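Local coordinates for uncharacterized conserved protein (Staphylococcus epidermidis, PDB 3FRM), which is of unknown function but carries a GNAT-type domain, consistent with an acetyltransferase that would use acetyl-coenzyme A, at residues Gly177-Ile182 with Asp191-Leu196; Asn130-Val135 with Arg166-Val171. All blocks are in the same frame, centred on the assembly; numbering follows the deposited sequence.

Overall arrangement
Contact 2 comes first along the chain: residues 130-135, on helix 129-136, lie across residues 166-171 of strand 165-171. Contact 1 follows, pairing residues 177-182 with residues 191-196 in the hairpin of strands 174-183 and 188-195. The centres of the two contacts are about 9 Å apart. Strands 165-171 and 174-183 are sequential, antiparallel neighbours in one mixed sheet, so the helix covers a face of the sheet whose next strands form the hairpin. The contacts also touch directly: the hydroxyl OH of Tyr132 reaches OD2 of Asp180 at 2.5 Å, and Ile178 packs on Tyr132. The helix thus packs on the part of the sheet that matches the GNAT family, hairpin included.

Contact 1 of 2, residues Gly177-Ile182 with Asp191-Leu196; sequences GIVDII and DGFGVL
Val179 lays its CG2 methyl against CB of Phe193 at 3.9 Å, the two side chains passing each other at a slant. With chi1 at 59°, CG1 takes the place between the backbone N and the carbonyl carbon, and CG2 is left on the side of the neighbouring strand. The Phe193 ring, its CG anti to the backbone N, places CD1 4.1 Å from CB of Val179; Ile208 of helix 204-216 packs on both residues. The backbones run antiparallel, their axes 4.8 Å apart. Ile178 and Gly194 form a hydrogen-bonded pair, with N of Ile178 2.8 Å from O of Gly194 and a return bond from Gly194 N to Ile178 O. Asp180 and Asp191 form the next such pair, but the register has slipped by one residue: a beta bulge in the hairpin, where Gly192, with its positive phi of 73°, turns the chain. In GNAT folds a bulged strand at this point of the central sheet commonly adjoins the acetyl-coenzyme A site, and it would do so here if the protein binds the cofactor as its relatives do. Beside the bulge, CB of Asp180 sits 3.1 Å from O of Asp191. The Asp180 carboxylate has its partner in Tyr132, while Ile182 brings CD1 to 4.3 Å from CB of Asp191.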
# COMPACT_ATOMS: atom_id res chain seq x y z
N GLY A 177 0.87 -8.78 -19.38
CA GLY A 177 1.05 -7.46 -18.74
C GLY A 177 0.39 -6.35 -19.56
O GLY A 177 0.40 -6.40 -20.79
N ILE A 178 -0.20 -5.36 -18.91
CA ILE A 178 -0.74 -4.23 -19.67
C ILE A 178 -0.44 -2.87 -19.03
O ILE A 178 -0.08 -2.77 -17.83
CB ILE A 178 -2.30 -4.40 -19.99
CG1 ILE A 178 -3.10 -4.45 -18.69
CG2 ILE A 178 -2.57 -5.68 -20.87
CD1 ILE A 178 -4.68 -4.53 -18.94
N VAL A 179 -0.54 -1.80 -19.82
CA VAL A 179 -0.49 -0.49 -19.19
C VAL A 179 -1.05 0.46 -20.20
O VAL A 179 -0.96 0.19 -21.39
CB VAL A 179 0.98 -0.10 -18.78
CG1 VAL A 179 1.98 -0.09 -20.03
CG2 VAL A 179 1.01 1.20 -17.98
N ASP A 180 -1.65 1.53 -19.70
CA ASP A 180 -2.07 2.70 -20.46
C ASP A 180 -1.08 3.85 -20.29
O ASP A 180 -0.55 4.05 -19.21
CB ASP A 180 -3.36 3.21 -19.88
CG ASP A 180 -4.47 2.27 -20.10
OD1 ASP A 180 -5.63 2.71 -20.03
OD2 ASP A 180 -4.19 1.08 -20.38
N ILE A 181 -0.86 4.60 -21.37
CA ILE A 181 -0.00 5.74 -21.32
C ILE A 181 -0.68 6.91 -21.96
O ILE A 181 -1.29 6.80 -23.02
CB ILE A 181 1.42 5.50 -21.97
CG1 ILE A 181 1.30 4.82 -23.32
CG2 ILE A 181 2.26 4.63 -21.08
CD1 ILE A 181 1.32 3.28 -23.26
N ILE A 182 -0.54 8.04 -21.27
CA ILE A 182 -1.09 9.31 -21.66
C ILE A 182 0.11 10.22 -21.81
O ILE A 182 0.83 10.51 -20.83
CB ILE A 182 -2.04 9.89 -20.58
CG1 ILE A 182 -3.24 8.98 -20.33
CG2 ILE A 182 -2.54 11.28 -20.95
CD1 ILE A 182 -3.12 8.25 -19.00
N ASP A 191 -1.10 4.43 -16.27
CA ASP A 191 -2.32 4.18 -15.58
C ASP A 191 -2.73 2.76 -15.94
O ASP A 191 -2.47 2.28 -17.05
CB ASP A 191 -3.39 5.16 -16.07
CG ASP A 191 -4.64 5.13 -15.24
OD1 ASP A 191 -5.74 4.96 -15.84
OD2 ASP A 191 -4.56 5.24 -13.99
N GLY A 192 -3.35 2.07 -15.00
CA GLY A 192 -3.96 0.77 -15.29
C GLY A 192 -2.90 -0.29 -15.46
O GLY A 192 -3.14 -1.28 -16.13
N PHE A 193 -1.73 -0.09 -14.84
CA PHE A 193 -0.65 -1.06 -14.99
C PHE A 193 -0.99 -2.38 -14.29
O PHE A 193 -1.41 -2.39 -13.16
CB PHE A 193 0.65 -0.47 -14.49
CG PHE A 193 1.75 -1.47 -14.40
CD1 PHE A 193 2.77 -1.48 -15.34
CD2 PHE A 193 1.75 -2.42 -13.38
CE1 PHE A 193 3.80 -2.39 -15.25
CE2 PHE A 193 2.74 -3.38 -13.31
CZ PHE A 193 3.77 -3.38 -14.26
N GLY A 194 -0.81 -3.51 -14.95
CA GLY A 194 -0.87 -4.75 -14.19
C GLY A 194 -0.26 -5.94 -14.91
O GLY A 194 -0.25 -6.03 -16.15
N VAL A 195 0.23 -6.87 -14.11
CA VAL A 195 0.83 -8.08 -14.58
C VAL A 195 0.04 -9.22 -13.93
O VAL A 195 -0.31 -9.14 -12.77
CB VAL A 195 2.29 -8.10 -14.16
CG1 VAL A 195 2.96 -9.40 -14.52
CG2 VAL A 195 3.05 -6.95 -14.81
N LEU A 196 -0.25 -10.28 -14.67
CA LEU A 196 -1.01 -11.42 -14.13
C LEU A 196 -0.25 -12.01 -12.95
O LEU A 196 1.00 -12.08 -12.97
CB LEU A 196 -1.16 -12.53 -15.20
CG LEU A 196 -1.85 -12.24 -16.51
CD1 LEU A 196 -1.76 -13.46 -17.42
CD2 LEU A 196 -3.35 -11.89 -16.21

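Contact 2 of 2, residues Asn130-Val135 with Arg166-Val171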
# COMPACT_ATOMS: atom_id res chain seq x y z
N ASN A 130 -7.91 -7.77 -27.88
CA ASN A 130 -8.52 -8.81 -27.05
C ASN A 130 -7.52 -9.41 -26.05
O ASN A 130 -7.93 -9.85 -24.96
CB ASN A 130 -9.17 -9.93 -27.88
CG ASN A 130 -10.59 -9.58 -28.37
OD1 ASN A 130 -10.84 -9.61 -29.57
ND2 ASN A 130 -11.52 -9.23 -27.46
N ASP A 131 -6.23 -9.45 -26.40
CA ASP A 131 -5.22 -9.87 -25.47
C ASP A 131 -5.09 -8.85 -24.36
O ASP A 131 -4.81 -9.21 -23.23
CB ASP A 131 -3.84 -10.01 -26.15
CG ASP A 131 -3.76 -11.19 -27.10
OD1 ASP A 131 -2.93 -11.10 -28.03
OD2 ASP A 131 -4.50 -12.19 -26.92
N TYR A 132 -5.25 -7.58 -24.68
CA TYR A 132 -5.16 -6.56 -23.67
C TYR A 132 -6.33 -6.80 -22.68
O TYR A 132 -6.13 -6.91 -21.46
CB TYR A 132 -5.21 -5.17 -24.33
CG TYR A 132 -5.43 -4.03 -23.38
CD1 TYR A 132 -4.36 -3.28 -22.93
CD2 TYR A 132 -6.73 -3.68 -22.95
CE1 TYR A 132 -4.53 -2.22 -22.06
CE2 TYR A 132 -6.94 -2.57 -22.02
CZ TYR A 132 -5.79 -1.86 -21.59
OH TYR A 132 -5.86 -0.80 -20.69
N LEU A 133 -7.52 -6.95 -23.20
CA LEU A 133 -8.71 -7.11 -22.33
C LEU A 133 -8.66 -8.39 -21.54
O LEU A 133 -9.11 -8.45 -20.39
CB LEU A 133 -9.96 -7.06 -23.15
CG LEU A 133 -10.17 -5.69 -23.77
CD1 LEU A 133 -11.37 -5.84 -24.72
CD2 LEU A 133 -10.40 -4.63 -22.66
N HIS A 134 -8.05 -9.39 -22.14
CA HIS A 134 -7.83 -10.63 -21.45
C HIS A 134 -7.05 -10.46 -20.15
O HIS A 134 -7.39 -11.07 -19.14
CB HIS A 134 -7.10 -11.60 -22.37
CG HIS A 134 -6.79 -12.90 -21.70
ND1 HIS A 134 -5.54 -13.20 -21.20
CD2 HIS A 134 -7.59 -13.94 -21.39
CE1 HIS A 134 -5.58 -14.39 -20.64
NE2 HIS A 134 -6.81 -14.86 -20.74
N VAL A 135 -6.00 -9.65 -20.17
CA VAL A 135 -5.23 -9.43 -18.96
C VAL A 135 -6.07 -8.59 -18.00
O VAL A 135 -6.15 -8.85 -16.78
CB VAL A 135 -3.91 -8.69 -19.27
CG1 VAL A 135 -3.19 -8.31 -17.94
CG2 VAL A 135 -3.04 -9.51 -20.23
N ARG A 166 -1.83 2.14 -25.48
CA ARG A 166 -1.83 0.97 -24.61
C ARG A 166 -0.80 -0.08 -24.99
O ARG A 166 -0.47 -0.27 -26.17
CB ARG A 166 -3.22 0.37 -24.56
CG ARG A 166 -4.25 1.32 -24.02
CD ARG A 166 -5.62 0.88 -24.48
NE ARG A 166 -6.66 1.53 -23.71
CZ ARG A 166 -7.30 2.62 -24.08
NH1 ARG A 166 -7.03 3.20 -25.25
NH2 ARG A 166 -8.20 3.14 -23.26
N LEU A 167 -0.26 -0.75 -23.96
CA LEU A 167 0.69 -1.84 -24.18
C LEU A 167 0.24 -3.23 -23.68
O LEU A 167 -0.40 -3.32 -22.68
CB LEU A 167 2.02 -1.45 -23.57
CG LEU A 167 2.58 -0.20 -24.23
CD1 LEU A 167 3.78 0.36 -23.45
CD2 LEU A 167 2.94 -0.43 -25.70
N VAL A 168 0.59 -4.30 -24.40
CA VAL A 168 0.41 -5.66 -23.92
C VAL A 168 1.76 -6.30 -24.02
O VAL A 168 2.41 -6.22 -25.07
CB VAL A 168 -0.54 -6.51 -24.85
CG1 VAL A 168 -0.69 -7.95 -24.34
CG2 VAL A 168 -1.88 -5.88 -24.94
N ALA A 169 2.19 -6.92 -22.92
CA ALA A 169 3.40 -7.73 -22.92
C ALA A 169 3.05 -9.20 -23.07
O ALA A 169 2.00 -9.67 -22.51
CB ALA A 169 4.18 -7.52 -21.65
N TYR A 170 3.90 -9.92 -23.82
CA TYR A 170 3.74 -11.35 -24.00
C TYR A 170 4.98 -12.06 -23.54
O TYR A 170 6.10 -11.62 -23.84
CB TYR A 170 3.52 -11.74 -25.47
CG TYR A 170 2.30 -11.16 -26.13
CD1 TYR A 170 1.21 -11.97 -26.48
CD2 TYR A 170 2.23 -9.80 -26.44
CE1 TYR A 170 0.07 -11.47 -27.09
CE2 TYR A 170 1.08 -9.26 -27.05
CZ TYR A 170 0.01 -10.12 -27.39
OH TYR A 170 -1.09 -9.61 -28.04
N VAL A 171 4.75 -13.18 -22.86
CA VAL A 171 5.80 -14.19 -22.61
C VAL A 171 5.29 -15.45 -23.25
O VAL A 171 4.12 -15.86 -23.03
CB VAL A 171 6.06 -14.39 -21.10
CG1 VAL A 171 7.16 -15.42 -20.89
CG2 VAL A 171 6.45 -13.08 -20.49
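Tyr132 and Val168 make the closest apolar contact, CG2 of the valine standing 3.5 Å from CB of the tyrosine. Val168 has CG1 anti to its backbone N (chi1 179°), which turns CG2 to Tyr132 and CG1 to CB of Asp131, so its two branches divide between consecutive residues of the helix. From CB the Tyr132 side chain slants across the strand, back toward Arg166, a course set by CG lying anti to the backbone N. The edge of the ring faces O of Leu167, and CE1 comes 3.8 Å from CB of Arg166. The extended arginine chain then passes obliquely over one ring face, with CD 3.9 Å above the plane and offset toward the rim. Its guanidinium is turned 87° from the ring and presents an edge to the phenol oxygen, so this is aliphatic packing rather than a cation-pi stack. The polar ends have partners of their own: Asp180 for Tyr132 OH, and OD1 of Asp162, a residue of the nearby sodium site, hydrogen-bonded to Arg166 NH1. The buried NE of Arg166 has at most a long, weak ion pair with Asp180. At the other end of the contact, Tyr170 OH is hydrogen-bonded to OD1 of Asp131, though the modelled 2.4 Å is so short that the exact length is doubtful. OD1 lies at the ring edge, in its plane, whereas the carboxylate as a whole stands nearly perpendicular to the ring. The helix segment runs nearly perpendicular to the strand segment (80°), with axes 8.4 Å apart, on one face of a GNAT-like sheet whose other face carries helix 204-216.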